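Local coordinates for regulatory protein PCRH (Pseudomonas aeruginosa, PDB 2XCB), which binds the chaperone-binding region of the translocator protein PopD, probably acting as its chaperone in type III secretion, at residues A43-D48 and R53-L58; C61-G66 and Q73-G78. One frame throughout, in Å; residues are numbered along the deposited sequence.

Contact 1: A43-D48 and R53-L58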
loop_
_atom_site.group_PDB
_atom_site.type_symbol
_atom_site.label_atom_id
_atom_site.label_comp_id
_atom_site.label_asym_id
_atom_site.label_seq_id
_atom_site.Cartn_x
_atom_site.Cartn_y
_atom_site.Cartn_z
ATOM N N ALA A 43 -6.104 5.566 0.497
ATOM C CA ALA A 43 -6.269 4.360 1.350
ATOM C C ALA A 43 -5.935 4.729 2.782
ATOM O O ALA A 43 -6.677 4.378 3.685
ATOM C CB ALA A 43 -5.353 3.169 0.856
ATOM N N LEU A 44 -4.754 5.354 2.986
ATOM C CA LEU A 44 -4.320 5.717 4.299
ATOM C C LEU A 44 -5.270 6.671 5.072
ATOM O O LEU A 44 -5.516 6.412 6.253
ATOM C CB LEU A 44 -2.926 6.286 4.263
ATOM C CG LEU A 44 -1.822 5.295 3.908
ATOM C CD1 LEU A 44 -0.728 6.108 3.365
ATOM C CD2 LEU A 44 -1.351 4.451 5.158
ATOM N N CYS A 45 -5.791 7.725 4.421
ATOM C CA CYS A 45 -6.891 8.565 4.954
ATOM C C CYS A 45 -8.157 7.755 5.393
ATOM O O CYS A 45 -8.906 8.154 6.330
ATOM C CB CYS A 45 -7.321 9.612 3.901
ATOM S SG CYS A 45 -6.031 10.865 3.583
ATOM N N MET A 46 -8.422 6.645 4.724
ATOM C CA MET A 46 -9.486 5.707 5.229
ATOM C C MET A 46 -9.074 4.906 6.463
ATOM O O MET A 46 -9.857 4.669 7.359
ATOM C CB MET A 46 -9.935 4.744 4.097
ATOM C CG MET A 46 -10.544 5.559 2.973
ATOM S SD MET A 46 -11.195 4.656 1.595
ATOM C CE MET A 46 -9.798 4.287 0.581
ATOM N N LEU A 47 -7.846 4.434 6.473
ATOM C CA LEU A 47 -7.287 3.654 7.547
ATOM C C LEU A 47 -6.989 4.447 8.800
ATOM O O LEU A 47 -6.978 3.891 9.891
ATOM C CB LEU A 47 -5.921 3.046 7.053
ATOM C CG LEU A 47 -6.109 1.912 6.020
ATOM C CD1 LEU A 47 -4.829 1.376 5.505
ATOM C CD2 LEU A 47 -6.989 0.823 6.646
ATOM N N ASP A 48 -6.644 5.734 8.648
ATOM C CA ASP A 48 -6.325 6.556 9.783
ATOM C C ASP A 48 -6.865 7.930 9.585
ATOM O O ASP A 48 -6.259 8.720 8.896
ATOM C CB ASP A 48 -4.792 6.678 10.010
ATOM C CG ASP A 48 -4.461 7.427 11.298
ATOM O OD1 ASP A 48 -3.371 7.227 11.872
ATOM O OD2 ASP A 48 -5.292 8.250 11.776
ATOM N N ARG A 53 -0.430 14.043 7.892
ATOM C CA ARG A 53 0.431 13.723 6.750
ATOM C C ARG A 53 -0.319 13.084 5.589
ATOM O O ARG A 53 -0.025 13.372 4.378
ATOM C CB ARG A 53 1.627 12.828 7.114
ATOM C CG ARG A 53 2.471 13.250 8.327
ATOM C CD ARG A 53 3.538 12.116 8.813
ATOM N NE ARG A 53 2.822 10.902 9.212
ATOM C CZ ARG A 53 3.322 9.670 9.220
ATOM N NH1 ARG A 53 4.598 9.439 8.881
ATOM N NH2 ARG A 53 2.535 8.675 9.596
ATOM N N TYR A 54 -1.266 12.222 5.910
ATOM C CA TYR A 54 -1.981 11.491 4.836
ATOM C C TYR A 54 -2.854 12.459 4.021
ATOM O O TYR A 54 -3.081 12.269 2.828
ATOM C CB TYR A 54 -2.891 10.371 5.398
ATOM C CG TYR A 54 -2.159 9.358 6.250
ATOM C CD1 TYR A 54 -0.772 9.256 6.176
ATOM C CD2 TYR A 54 -2.846 8.494 7.119
ATOM C CE1 TYR A 54 -0.052 8.307 7.002
ATOM C CE2 TYR A 54 -2.119 7.530 7.960
ATOM C CZ TYR A 54 -0.748 7.464 7.847
ATOM O OH TYR A 54 -0.058 6.560 8.627
ATOM N N PHE A 55 -3.360 13.494 4.678
ATOM C CA PHE A 55 -4.312 14.428 3.989
ATOM C C PHE A 55 -3.561 15.449 3.146
ATOM O O PHE A 55 -4.055 15.909 2.088
ATOM C CB PHE A 55 -5.250 15.076 5.010
ATOM C CG PHE A 55 -6.168 14.046 5.661
ATOM C CD1 PHE A 55 -7.336 13.622 5.013
ATOM C CD2 PHE A 55 -5.817 13.442 6.838
ATOM C CE1 PHE A 55 -8.158 12.578 5.574
ATOM C CE2 PHE A 55 -6.645 12.409 7.401
ATOM C CZ PHE A 55 -7.778 11.993 6.787
ATOM N N LEU A 56 -2.382 15.814 3.651
ATOM C CA LEU A 56 -1.348 16.608 2.929
ATOM C C LEU A 56 -0.970 15.849 1.704
ATOM O O LEU A 56 -0.961 16.388 0.600
ATOM C CB LEU A 56 -0.091 16.888 3.826
ATOM C CG LEU A 56 0.834 17.924 3.114
ATOM C CD1 LEU A 56 0.068 19.248 2.862
ATOM C CD2 LEU A 56 2.116 18.153 3.885
ATOM N N GLY A 57 -0.628 14.566 1.872
ATOM C CA GLY A 57 -0.288 13.703 0.697
ATOM C C GLY A 57 -1.419 13.604 -0.364
ATOM O O GLY A 57 -1.193 13.846 -1.589
ATOM N N LEU A 58 -2.624 13.324 0.112
ATOM C CA LEU A 58 -3.777 13.185 -0.796
ATOM C C LEU A 58 -3.946 14.542 -1.501
ATOM O O LEU A 58 -4.140 14.621 -2.752
ATOM C CB LEU A 58 -5.005 12.798 0.042
ATOM C CG LEU A 58 -6.362 12.631 -0.682
ATOM C CD1 LEU A 58 -6.200 11.655 -1.828
ATOM C CD2 LEU A 58 -7.624 12.269 0.200
#
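Leu44 O is approached from two directions: Asp48 N, a turn further on, donates a 2.7 Å hydrogen bond to Leu44 O, and the ring of Tyr54 lies against the same carbonyl, with Tyr54 CD2 3.5 Å from Leu44 O. No hydrogen bond joins residues 43-48 to 53-58, so the contact rests on apolar, CH-pi and sulfur-aromatic packing. Two aromatic rings of helix 52-64 each receive a small group of helix 34-47. Over one face of Tyr54 sits Leu44 CB, a CH-pi contact 3.8 Å from the ring centroid and 19° off the normal, while Asp48 CB meets the ring edge at CE2. The Asp48 carboxylate stands nearly perpendicular to that ring, and its OD2 is taken by Tyr50 N. Cys45 SG rests over the Phe55 ring, 3.5 Å from its centroid, in a sulfur-aromatic contact. With SG anti to its own carbonyl carbon (chi1 -68°), the thiol points at helix 52-64, where SG also lies 3.4 Å from Tyr54 O and 4.0 Å from Leu58 CD2. The segment axes run close to antiparallel, 152° apart, as in the helical hairpins of tetratricopeptide-type folds. Helix 15-30 covers the Leu44 and Tyr54 side through Leu18; Leu58 also packs back on Phe41 of helix 34-47, and Met46 turns to Met9 of the second subunit.

Contact 2: C61-G66 and Q73-G78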
loop_
_atom_site.group_PDB
_atom_site.type_symbol
_atom_site.label_atom_id
_atom_site.label_comp_id
_atom_site.label_asym_id
_atom_site.label_seq_id
_atom_site.Cartn_x
_atom_site.Cartn_y
_atom_site.Cartn_z
ATOM N N CYS A 61 -1.354 15.295 -4.222
ATOM C CA CYS A 61 -1.570 14.491 -5.422
ATOM C C CYS A 61 -2.639 15.037 -6.312
ATOM O O CYS A 61 -2.444 15.120 -7.504
ATOM C CB CYS A 61 -1.937 13.022 -5.077
ATOM S SG CYS A 61 -0.614 12.181 -4.379
ATOM N N ARG A 62 -3.752 15.419 -5.711
ATOM C CA ARG A 62 -4.857 15.977 -6.445
ATOM C C ARG A 62 -4.503 17.362 -7.075
ATOM O O ARG A 62 -4.840 17.660 -8.234
ATOM C CB ARG A 62 -6.034 16.100 -5.500
ATOM C CG ARG A 62 -6.662 14.729 -5.209
ATOM C CD ARG A 62 -7.589 14.795 -4.029
ATOM N NE ARG A 62 -8.362 13.559 -3.926
ATOM C CZ ARG A 62 -9.413 13.357 -3.128
ATOM N NH1 ARG A 62 -9.840 14.275 -2.242
ATOM N NH2 ARG A 62 -9.971 12.137 -3.133
ATOM N N GLN A 63 -3.800 18.173 -6.299
ATOM C CA GLN A 63 -3.270 19.431 -6.831
ATOM C C GLN A 63 -2.451 19.207 -8.105
ATOM O O GLN A 63 -2.687 19.885 -9.101
ATOM C CB GLN A 63 -2.424 20.189 -5.794
ATOM C CG GLN A 63 -2.240 21.694 -6.189
ATOM C CD GLN A 63 -1.451 22.497 -5.142
ATOM O OE1 GLN A 63 -1.425 22.152 -3.989
ATOM N NE2 GLN A 63 -0.820 23.592 -5.581
ATOM N N SER A 64 -1.514 18.246 -8.075
ATOM C CA SER A 64 -0.621 17.989 -9.200
ATOM C C SER A 64 -1.347 17.461 -10.429
ATOM O O SER A 64 -0.843 17.599 -11.543
ATOM C CB SER A 64 0.458 17.020 -8.792
ATOM O OG SER A 64 1.468 17.701 -8.109
ATOM N N LEU A 65 -2.517 16.857 -10.213
ATOM C CA LEU A 65 -3.401 16.366 -11.263
ATOM C C LEU A 65 -4.462 17.382 -11.681
ATOM O O LEU A 65 -5.348 17.083 -12.472
ATOM C CB LEU A 65 -4.155 15.124 -10.720
ATOM C CG LEU A 65 -3.282 13.868 -10.567
ATOM C CD1 LEU A 65 -4.095 12.809 -9.780
ATOM C CD2 LEU A 65 -2.867 13.354 -11.974
ATOM N N GLY A 66 -4.434 18.561 -11.097
ATOM C CA GLY A 66 -5.421 19.582 -11.506
ATOM C C GLY A 66 -6.761 19.392 -10.925
ATOM O O GLY A 66 -7.753 20.012 -11.392
ATOM N N GLN A 73 -10.728 20.017 -0.441
ATOM C CA GLN A 73 -11.394 19.181 0.604
ATOM C C GLN A 73 -10.371 18.473 1.505
ATOM O O GLN A 73 -10.519 18.449 2.718
ATOM C CB GLN A 73 -12.323 18.159 -0.008
ATOM C CG GLN A 73 -13.390 18.887 -0.830
ATOM C CD GLN A 73 -14.378 17.961 -1.468
ATOM O OE1 GLN A 73 -14.068 17.198 -2.385
ATOM N NE2 GLN A 73 -15.596 17.997 -0.955
ATOM N N SER A 74 -9.314 17.954 0.900
ATOM C CA SER A 74 -8.290 17.235 1.697
ATOM C C SER A 74 -7.428 18.151 2.597
ATOM O O SER A 74 -7.088 17.845 3.791
ATOM C CB SER A 74 -7.409 16.445 0.720
ATOM O OG SER A 74 -6.655 15.496 1.478
ATOM N N TYR A 75 -7.013 19.270 1.995
ATOM C CA TYR A 75 -6.321 20.314 2.703
ATOM C C TYR A 75 -7.193 20.881 3.800
ATOM O O TYR A 75 -6.728 21.137 4.886
ATOM C CB TYR A 75 -5.950 21.436 1.713
ATOM C CG TYR A 75 -4.866 21.076 0.706
ATOM C CD1 TYR A 75 -3.844 20.190 1.034
ATOM C CD2 TYR A 75 -4.761 21.786 -0.529
ATOM C CE1 TYR A 75 -2.828 19.879 0.144
ATOM C CE2 TYR A 75 -3.763 21.491 -1.433
ATOM C CZ TYR A 75 -2.767 20.560 -1.072
ATOM O OH TYR A 75 -1.779 20.293 -1.977
ATOM N N SER A 76 -8.500 21.072 3.544
ATOM C CA SER A 76 -9.338 21.628 4.573
ATOM C C SER A 76 -9.421 20.712 5.801
ATOM O O SER A 76 -9.335 21.160 6.971
ATOM C CB SER A 76 -10.737 21.852 4.031
ATOM O OG SER A 76 -11.366 22.597 5.017
ATOM N N TYR A 77 -9.585 19.413 5.539
ATOM C CA TYR A 77 -9.607 18.459 6.678
ATOM C C TYR A 77 -8.233 18.373 7.373
ATOM O O TYR A 77 -8.102 18.462 8.603
ATOM C CB TYR A 77 -10.138 17.098 6.246
ATOM C CG TYR A 77 -10.253 16.164 7.419
ATOM C CD1 TYR A 77 -11.370 16.168 8.246
ATOM C CD2 TYR A 77 -9.227 15.254 7.713
ATOM C CE1 TYR A 77 -11.496 15.265 9.374
ATOM C CE2 TYR A 77 -9.344 14.362 8.855
ATOM C CZ TYR A 77 -10.477 14.376 9.650
ATOM O OH TYR A 77 -10.546 13.528 10.766
ATOM N N GLY A 78 -7.188 18.267 6.583
ATOM C CA GLY A 78 -5.881 18.227 7.169
ATOM C C GLY A 78 -5.621 19.365 8.157
ATOM O O GLY A 78 -5.045 19.179 9.244
HETATM O O HOH W 1 -12.360 14.345 -2.206
#
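Arg62 comes first, its nearly extended chain reaching toward Ser74 and touching it loosely, NH1 lying 4.4 Å from Ser74 CB. Its polar end is held by other residues: NE donates to Gln38 OE1 and NH1 to Gln70 O, so the guanidinium is tethered to both preceding and following parts of the chain. A water may also link NH1 to Gln73 OE1, although both of its bonds are weak. Gln63, next in sequence, makes the one direct hydrogen bond between the segments: Tyr75 OH donates to Gln63 OE1 over 2.8 Å. The hydroxyl lies in the carbonyl plane, with a C=O...donor angle of 153°, and OE1 in turn sits at the edge of the tyrosine ring, in its plane. Amide and ring are turned 88° against each other. A first torsion with CG anti to the backbone N (chi1 -162°), followed by an extended chain, carries the amide out to the phenol; Glu94 OE2 accepts from NE2, and the two bonds together fix which way the amide faces. Gly66 then ends the helix in a Schellman motif, its positive phi suited to glycine. Gln63 and Tyr75 both pack against His91 and Cys95 of helix 87-98 and against apolar side chains of the bound peptide, whereas Arg62 faces helix 34-47, placing the pair of helices between these two neighbours.

Overall arrangement
The two contacts follow one another along the chain, contact 1 closing before contact 2 opens, and their centres lie about 11 Å apart. Helix 52-64 serves both: residues 53-58 pack on helix 34-47 in contact 1, and its final turn faces helix 68-81 in contact 2. The sites also touch directly, since Phe55 O probably accepts a hydrogen bond from Ser74 OG (2.7 Å) and the Phe55 and Tyr77 rings meet. Such consecutive helix-to-helix packing illustrates how a tetratricopeptide-type array is built from neighbours in sequence. Contact 2 lies nearer the centre of the chain; side chains from both contacts, Leu56, Gln63 and Tyr75 among them, reach the bound peptide, consistent with a role in shaping the surface that receives it.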